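PDB 4N4B: GH62 arabinofuranosidase from Podospora anserina, which probably hydrolyses terminal alpha-L-arabinofuranoside residues from xylan, using a five-bladed beta-propeller fold. Local coordinates for residues A[49-54]-A[103-108]; A[219-224]-A[286-291]. All coordinates share one frame; numbering follows the deposited sequence.

Contact 1: residues A[49-54]-A[103-108]; sequences DPTIIL and AAPQVF
The innermost strands of two neighbouring propeller blades face each other here, with Thr51 of strand 46-55 set against Pro105 and Val107 of strand 103-110. The two segments run nearly parallel, 11° apart, yet their link is made by a side chain and a water. Val107 N donates to Thr51 OG1 at 3.0 Å in an almost straight bond, 164°. The hydroxyl reaches it because OG1 lies opposite the backbone N (chi1 -178°), which leaves the CG2 methyl to lie over Pro105, 4.0 Å from its CG, and alongside Val107 CG1. Farther on, Ile53 CG2 meets Val107 CG1 at 4.1 Å, the two side chains crossing at about a right angle. At the other end, water 1 donates to Asp49 O and to Pro105 O, 2.7 Å from each, joining carbonyls that could not bond to one another. Asp49 CB rests near Ala104 CA at 4.0 Å, while its OD2 is hydrogen-bonded to Ser64 and to a Tris molecule, probably from crystallisation. A valine in place of Thr51 would probably leave the buried Val107 N-H without its acceptor and forfeit the weak bond to Glu287. One hydrogen bond and one water thus tie these blades.

Contact 2: residues A[219-224]-A[286-291]; sequences CVYSLP and GEIIRD
Tyr221 reaches from strand 216-222 to the neighbouring innermost strand 286-288, and its hydroxyl is the polar centre of the contact. Ile288 N donates to Tyr221 OH at 2.9 Å, along a somewhat bent line of 148°, and the same hydroxyl donates to water 2, which sits at the ring's edge, in its plane, 2.6 Å from Tyr221 OH. The ring is also packed by carbon: Ile288 CD1 approaches obliquely, 3.7 Å from Tyr221 CE2, and Arg290 CD stands near the ring plane at the CE1 edge. Lower down, Cys219 SG lies 3.5 Å from Gly286 O.

The next shell holds the water and the charges. Water 2 accepts from Arg290 NE and from the tyrosine, and donates to Ile288 O and Glu287 OE1, so four partners grip it. The arginine chain folds back at chi3 (-71°), turning the guanidinium edge to both this water and the carboxylate. Arg290 NH2 meets Glu287 OE1 at 3.0 Å in a salt bridge lying in the guanidinium plane, on the syn side of the carboxylate but tilted from its plane.

Beyond these, Trp167 stacks edge-to-face with the tyrosine ring, and Arg290 NH2 also donates to Val107 O. The nearest atom of the Glu287 side chain lies about 4 Å from a calcium ion. The arginine, with calcium near the same side chain, would probably favour the ionised form of the carboxylate, while the water lets buried polar groups of two blades satisfy one another.

Both contacts lie in the buried core of the propeller, and each joins the innermost strands of neighbouring blades running nearly parallel, so the same architectural task is solved twice. Contact 1 is the closer pairing, with strand axes 5.9 Å apart and a threonine spanning the gap; in contact 2 the axes stand 8.6 Å apart, and a longer tyrosine, with a buried salt bridge and water beside it, does the bridging. Their centres lie 11 Å apart, and they touch: Leu54 N probably donates to Arg290 O at 2.9 Å. Segments 49-54 and 286-291 are therefore neighbours themselves, extending the ring of blades from one contact to the other.

Contact 1: residues A[49-54]-A[103-108]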
ATOM      1  N   ASP A  49       5.397   4.150  -2.137  1.00  7.76           N
ATOM      2  CA  ASP A  49       4.573   3.156  -1.434  1.00  7.36           C
ATOM      3  C   ASP A  49       3.647   3.776  -0.340  1.00  6.98           C
ATOM      4  O   ASP A  49       3.634   3.302   0.813  1.00  7.24           O
ATOM      5  CB  ASP A  49       5.476   2.131  -0.720  1.00  7.87           C
ATOM      6  CG  ASP A  49       6.654   1.604  -1.539  1.00  7.60           C
ATOM      7  OD1 ASP A  49       6.433   1.414  -2.739  1.00  9.64           O
ATOM      8  OD2 ASP A  49       7.734   1.393  -0.923  1.00  8.50           O
ATOM      9  N   PRO A  50       2.904   4.801  -0.708  1.00  6.37           N
ATOM     10  CA  PRO A  50       2.146   5.524   0.377  1.00  7.07           C
ATOM     11  C   PRO A  50       1.006   4.761   0.981  1.00  7.61           C
ATOM     12  O   PRO A  50       0.350   3.926   0.342  1.00  7.89           O
ATOM     13  CB  PRO A  50       1.644   6.732  -0.337  1.00  7.59           C
ATOM     14  CG  PRO A  50       1.495   6.298  -1.777  1.00  7.60           C
ATOM     15  CD  PRO A  50       2.732   5.479  -2.000  1.00  7.09           C
ATOM     16  N   THR A  51       0.786   5.078   2.247  1.00  6.91           N
ATOM     17  CA  THR A  51      -0.526   4.797   2.945  1.00  6.94           C
ATOM     18  C   THR A  51      -1.077   6.138   3.270  1.00  7.62           C
ATOM     19  O   THR A  51      -0.394   7.063   3.683  1.00  8.15           O
ATOM     20  CB  THR A  51      -0.249   3.924   4.172  1.00  6.77           C
ATOM     21  OG1 THR A  51      -1.518   3.614   4.822  1.00  8.17           O
ATOM     22  CG2 THR A  51       0.607   4.506   5.206  1.00  7.83           C
ATOM     23  N   ILE A  52      -2.412   6.271   3.094  1.00  7.64           N
ATOM     24  CA  ILE A  52      -3.056   7.602   3.256  1.00  8.00           C
ATOM     25  C   ILE A  52      -4.457   7.453   3.811  1.00  8.42           C
ATOM     26  O   ILE A  52      -5.288   6.702   3.314  1.00  9.15           O
ATOM     27  CB  ILE A  52      -3.053   8.333   1.888  1.00  7.86           C
ATOM     28  CG1 ILE A  52      -3.742   9.669   2.036  1.00  8.43           C
ATOM     29  CG2 ILE A  52      -3.625   7.491   0.778  1.00  9.42           C
ATOM     30  CD1 ILE A  52      -3.500  10.603   0.880  1.00  8.58           C
ATOM     31  N   ILE A  53      -4.721   8.330   4.754  1.00  9.12           N
ATOM     32  CA  ILE A  53      -6.057   8.495   5.385  1.00  8.90           C
ATOM     33  C   ILE A  53      -6.341   9.961   5.448  1.00  9.68           C
ATOM     34  O   ILE A  53      -5.533  10.810   5.339  1.00 10.83           O
ATOM     35  CB  ILE A  53      -6.189   7.767   6.741  1.00  9.92           C
ATOM     36  CG1 ILE A  53      -5.316   8.422   7.735  1.00 10.17           C
ATOM     37  CG2 ILE A  53      -5.944   6.297   6.635  1.00 10.16           C
ATOM     38  CD1 ILE A  53      -5.504   7.914   9.161  1.00 12.46           C
ATOM     39  N   LEU A  54      -7.664  10.213   5.557  1.00 10.56           N
ATOM     40  CA  LEU A  54      -8.253  11.558   5.562  1.00 10.79           C
ATOM     41  C   LEU A  54      -9.140  11.658   6.790  1.00 11.75           C
ATOM     42  O   LEU A  54     -10.013  10.867   6.984  1.00 14.28           O
ATOM     43  CB  LEU A  54      -9.027  11.818   4.282  1.00 12.94           C
ATOM     44  CG  LEU A  54      -9.722  13.169   4.134  1.00 15.14           C
ATOM     45  CD1 LEU A  54      -8.776  14.287   4.258  1.00 13.62           C
ATOM     46  CD2 LEU A  54     -10.453  13.243   2.805  1.00 18.57           C
ATOM     47  N   ALA A 103      10.164  -0.344   5.296  1.00  6.97           N
ATOM     48  CA  ALA A 103       9.551   0.058   4.053  1.00  6.49           C
ATOM     49  C   ALA A 103       8.126  -0.316   3.962  1.00  6.95           C
ATOM     50  O   ALA A 103       7.632  -1.280   4.594  1.00  7.33           O
ATOM     51  CB  ALA A 103      10.358  -0.549   2.903  1.00  8.03           C
ATOM     52  N   ALA A 104       7.405   0.419   3.140  1.00  7.85           N
ATOM     53  CA  ALA A 104       6.058   0.122   2.636  1.00  6.49           C
ATOM     54  C   ALA A 104       5.033   0.013   3.749  1.00  6.58           C
ATOM     55  O   ALA A 104       4.574  -1.065   4.150  1.00  6.59           O
ATOM     56  CB  ALA A 104       6.071  -1.179   1.782  1.00  7.48           C
ATOM     57  N   PRO A 105       4.690   1.161   4.335  1.00  5.99           N
ATOM     58  CA  PRO A 105       3.817   1.263   5.492  1.00  6.64           C
ATOM     59  C   PRO A 105       2.338   1.176   5.156  1.00  6.62           C
ATOM     60  O   PRO A 105       1.870   1.455   4.040  1.00  7.37           O
ATOM     61  CB  PRO A 105       4.157   2.587   6.056  1.00  7.20           C
ATOM     62  CG  PRO A 105       4.424   3.428   4.854  1.00  7.11           C
ATOM     63  CD  PRO A 105       5.112   2.516   3.845  1.00  6.85           C
ATOM     64  N   GLN A 106       1.563   0.828   6.207  1.00  6.65           N
ATOM     65  CA  GLN A 106       0.090   0.805   6.202  1.00  6.75           C
ATOM     66  C   GLN A 106      -0.346   1.337   7.565  1.00  6.55           C
ATOM     67  O   GLN A 106       0.069   0.807   8.578  1.00  7.54           O
ATOM     68  CB  GLN A 106      -0.507  -0.579   5.960  1.00  7.73           C
ATOM     69  CG  GLN A 106      -1.996  -0.619   5.947  1.00  7.44           C
ATOM     70  CD  GLN A 106      -2.553  -1.993   6.297  1.00  7.34           C
ATOM     71  OE1 GLN A 106      -1.923  -2.786   7.011  1.00  8.31           O
ATOM     72  NE2 GLN A 106      -3.785  -2.204   5.877  1.00  8.46           N
ATOM     73  N   VAL A 107      -1.204   2.373   7.549  1.00  7.19           N
ATOM     74  CA  VAL A 107      -1.727   2.930   8.801  1.00  7.76           C
ATOM     75  C   VAL A 107      -3.198   2.694   8.985  1.00  7.23           C
ATOM     76  O   VAL A 107      -3.964   2.856   8.066  1.00  7.67           O
ATOM     77  CB  VAL A 107      -1.383   4.436   8.920  1.00  7.96           C
ATOM     78  CG1 VAL A 107      -2.146   5.311   7.974  1.00  8.87           C
ATOM     79  CG2 VAL A 107      -1.537   4.939  10.370  1.00 10.38           C
ATOM     80  N   PHE A 108      -3.591   2.392  10.218  1.00  7.99           N
ATOM     81  CA  PHE A 108      -5.016   2.280  10.599  1.00  8.14           C
ATOM     82  C   PHE A 108      -5.133   2.410  12.091  1.00  8.41           C
ATOM     83  O   PHE A 108      -4.219   2.140  12.855  1.00  9.02           O
ATOM     84  CB  PHE A 108      -5.630   0.940  10.083  1.00  9.03           C
ATOM     85  CG  PHE A 108      -4.938  -0.267  10.579  1.00  8.46           C
ATOM     86  CD1 PHE A 108      -5.280  -0.940  11.723  1.00 10.38           C
ATOM     87  CD2 PHE A 108      -3.893  -0.817   9.815  1.00  9.34           C
ATOM     88  CE1 PHE A 108      -4.606  -2.064  12.157  1.00  9.80           C
ATOM     89  CE2 PHE A 108      -3.176  -1.912  10.261  1.00 10.07           C
ATOM     90  CZ  PHE A 108      -3.536  -2.518  11.439  1.00  9.88           C
TER
HETATM   91  O   HOH W   1       2.799   0.807   1.592  1.00  7.93           O

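Contact 2: residues A[219-224]-A[286-291]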
ATOM      1  N   CYS A 219      -3.346  -4.459  -1.823  1.00 10.03           N
ATOM      2  CA  CYS A 219      -4.334  -3.798  -0.977  1.00 10.08           C
ATOM      3  C   CYS A 219      -5.570  -4.679  -0.832  1.00  8.99           C
ATOM      4  O   CYS A 219      -5.982  -5.268  -1.832  1.00  8.65           O
ATOM      5  CB  CYS A 219      -4.824  -2.446  -1.490  1.00  8.96           C
ATOM      6  SG  CYS A 219      -3.556  -1.209  -1.931  1.00 11.16           S
ATOM      7  N   VAL A 220      -6.082  -4.820   0.373  1.00  9.89           N
ATOM      8  CA  VAL A 220      -7.378  -5.560   0.614  1.00  9.47           C
ATOM      9  C   VAL A 220      -8.296  -4.607   1.376  1.00  9.29           C
ATOM     10  O   VAL A 220      -7.935  -4.213   2.487  1.00  9.32           O
ATOM     11  CB  VAL A 220      -7.144  -6.885   1.326  1.00 10.03           C
ATOM     12  CG1 VAL A 220      -8.472  -7.626   1.345  1.00 11.18           C
ATOM     13  CG2 VAL A 220      -6.011  -7.665   0.592  1.00 11.17           C
ATOM     14  N   TYR A 221      -9.421  -4.289   0.772  1.00 10.44           N
ATOM     15  CA  TYR A 221     -10.378  -3.361   1.349  1.00  9.47           C
ATOM     16  C   TYR A 221     -11.740  -4.017   1.553  1.00 10.97           C
ATOM     17  O   TYR A 221     -12.103  -4.898   0.795  1.00 11.66           O
ATOM     18  CB  TYR A 221     -10.547  -2.174   0.445  1.00 10.03           C
ATOM     19  CG  TYR A 221      -9.338  -1.308   0.231  1.00  9.63           C
ATOM     20  CD1 TYR A 221      -8.879  -0.579   1.273  1.00  9.58           C
ATOM     21  CD2 TYR A 221      -8.682  -1.281  -0.982  1.00  9.33           C
ATOM     22  CE1 TYR A 221      -7.771   0.221   1.189  1.00  9.98           C
ATOM     23  CE2 TYR A 221      -7.536  -0.437  -1.116  1.00  9.24           C
ATOM     24  CZ  TYR A 221      -7.120   0.300  -0.043  1.00  9.54           C
ATOM     25  OH  TYR A 221      -6.018   1.136  -0.147  1.00  9.89           O
ATOM     26  N   SER A 222     -12.451  -3.501   2.518  1.00 10.97           N
ATOM     27  CA  SER A 222     -13.867  -3.831   2.645  1.00 10.87           C
ATOM     28  C   SER A 222     -14.705  -2.770   1.985  1.00 11.89           C
ATOM     29  O   SER A 222     -14.356  -1.610   1.808  1.00 11.27           O
ATOM     30  CB  SER A 222     -14.269  -3.976   4.102  1.00 12.24           C
ATOM     31  OG  SER A 222     -14.169  -2.802   4.854  1.00 12.14           O
ATOM     32  N   LEU A 223     -15.905  -3.252   1.502  1.00 12.34           N
ATOM     33  CA  LEU A 223     -16.860  -2.440   0.761  1.00 11.78           C
ATOM     34  C   LEU A 223     -18.139  -2.281   1.575  1.00 12.86           C
ATOM     35  O   LEU A 223     -18.453  -3.171   2.372  1.00 13.41           O
ATOM     36  CB  LEU A 223     -17.138  -3.061  -0.567  1.00 13.30           C
ATOM     37  CG  LEU A 223     -15.906  -3.295  -1.545  1.00 14.25           C
ATOM     38  CD1 LEU A 223     -16.295  -4.197  -2.688  1.00 15.68           C
ATOM     39  CD2 LEU A 223     -15.510  -1.936  -2.034  1.00 17.22           C
ATOM     40  N   PRO A 224     -18.852  -1.212   1.393  1.00 13.26           N
ATOM     41  CA  PRO A 224     -20.131  -1.026   2.175  1.00 12.98           C
ATOM     42  C   PRO A 224     -21.117  -2.163   1.919  1.00 14.40           C
ATOM     43  O   PRO A 224     -21.911  -2.400   2.904  1.00 15.59           O
ATOM     44  CB  PRO A 224     -20.675   0.307   1.640  1.00 14.09           C
ATOM     45  CG  PRO A 224     -19.454   0.996   0.973  1.00 15.32           C
ATOM     46  CD  PRO A 224     -18.574  -0.073   0.528  1.00 15.52           C
ATOM     47  N   GLY A 286       0.483   2.055  -4.360  1.00  8.00           N
ATOM     48  CA  GLY A 286      -0.312   3.121  -3.788  1.00  9.06           C
ATOM     49  C   GLY A 286      -1.390   2.630  -2.832  1.00  7.72           C
ATOM     50  O   GLY A 286      -1.396   1.532  -2.420  1.00  8.54           O
ATOM     51  N   GLU A 287      -2.326   3.516  -2.548  1.00  7.07           N
ATOM     52  CA  GLU A 287      -3.423   3.226  -1.604  1.00  7.04           C
ATOM     53  C   GLU A 287      -4.596   4.128  -1.906  1.00  8.32           C
ATOM     54  O   GLU A 287      -4.416   5.279  -2.258  1.00  8.12           O
ATOM     55  CB  GLU A 287      -3.018   3.388  -0.151  1.00  7.37           C
ATOM     56  CG  GLU A 287      -2.804   2.098   0.659  1.00  8.95           C
ATOM     57  CD  GLU A 287      -2.644   2.283   2.159  1.00 10.00           C
ATOM     58  OE1 GLU A 287      -3.424   3.153   2.709  1.00 10.69           O
ATOM     59  OE2 GLU A 287      -1.740   1.666   2.751  1.00  9.89           O
ATOM     60  N   ILE A 288      -5.828   3.586  -1.697  1.00  8.64           N
ATOM     61  CA  ILE A 288      -7.042   4.400  -1.748  1.00  9.03           C
ATOM     62  C   ILE A 288      -7.133   5.322  -0.526  1.00  8.89           C
ATOM     63  O   ILE A 288      -6.882   4.868   0.616  1.00 10.86           O
ATOM     64  CB  ILE A 288      -8.254   3.461  -1.879  1.00  9.16           C
ATOM     65  CG1 ILE A 288      -8.236   2.666  -3.182  1.00  9.74           C
ATOM     66  CG2 ILE A 288      -9.587   4.269  -1.701  1.00 10.28           C
ATOM     67  CD1 ILE A 288      -9.409   1.701  -3.418  1.00 10.43           C
ATOM     68  N   ILE A 289      -7.535   6.544  -0.747  1.00  9.26           N
ATOM     69  CA  ILE A 289      -7.704   7.426   0.370  1.00  9.76           C
ATOM     70  C   ILE A 289      -8.882   6.947   1.230  1.00 10.83           C
ATOM     71  O   ILE A 289      -9.957   6.896   0.810  1.00 12.68           O
ATOM     72  CB  ILE A 289      -7.930   8.870  -0.079  1.00 10.22           C
ATOM     73  CG1 ILE A 289      -6.757   9.393  -0.912  1.00 10.70           C
ATOM     74  CG2 ILE A 289      -8.069   9.738   1.147  1.00 12.66           C
ATOM     75  CD1 ILE A 289      -6.917  10.844  -1.320  1.00 12.11           C
ATOM     76  N   ARG A 290      -8.594   6.582   2.450  1.00  9.66           N
ATOM     77  CA  ARG A 290      -9.630   6.167   3.367  1.00 11.06           C
ATOM     78  C   ARG A 290     -10.057   7.357   4.215  1.00 11.97           C
ATOM     79  O   ARG A 290      -9.329   7.983   4.855  1.00 11.44           O
ATOM     80  CB  ARG A 290      -9.139   5.011   4.263  1.00 10.25           C
ATOM     81  CG  ARG A 290      -9.124   3.670   3.557  1.00  9.98           C
ATOM     82  CD  ARG A 290      -8.313   2.658   4.356  1.00  9.71           C
ATOM     83  NE  ARG A 290      -6.860   2.862   4.373  1.00 10.26           N
ATOM     84  CZ  ARG A 290      -6.113   2.910   5.443  1.00  8.77           C
ATOM     85  NH1 ARG A 290      -6.606   2.836   6.653  1.00  9.09           N
ATOM     86  NH2 ARG A 290      -4.824   3.085   5.322  1.00  8.56           N
ATOM     87  N   ASP A 291     -11.337   7.600   4.142  1.00 18.52           N
ATOM     88  CA  ASP A 291     -11.954   8.615   4.962  1.00 28.05           C
ATOM     89  C   ASP A 291     -12.983   7.934   5.889  1.00 27.18           C
ATOM     90  O   ASP A 291     -12.952   6.765   6.088  1.00 29.45           O
ATOM     91  CB  ASP A 291     -12.472   9.749   4.127  1.00 33.12           C
ATOM     92  CG  ASP A 291     -13.465   9.305   3.050  1.00 44.89           C
ATOM     93  OD1 ASP A 291     -14.073   8.262   3.201  1.00 40.16           O
ATOM     94  OD2 ASP A 291     -13.547   9.973   2.012  1.00 53.77           O
TER
HETATM   95  O   HOH W   2      -5.797   2.820   1.870  1.00  9.92           O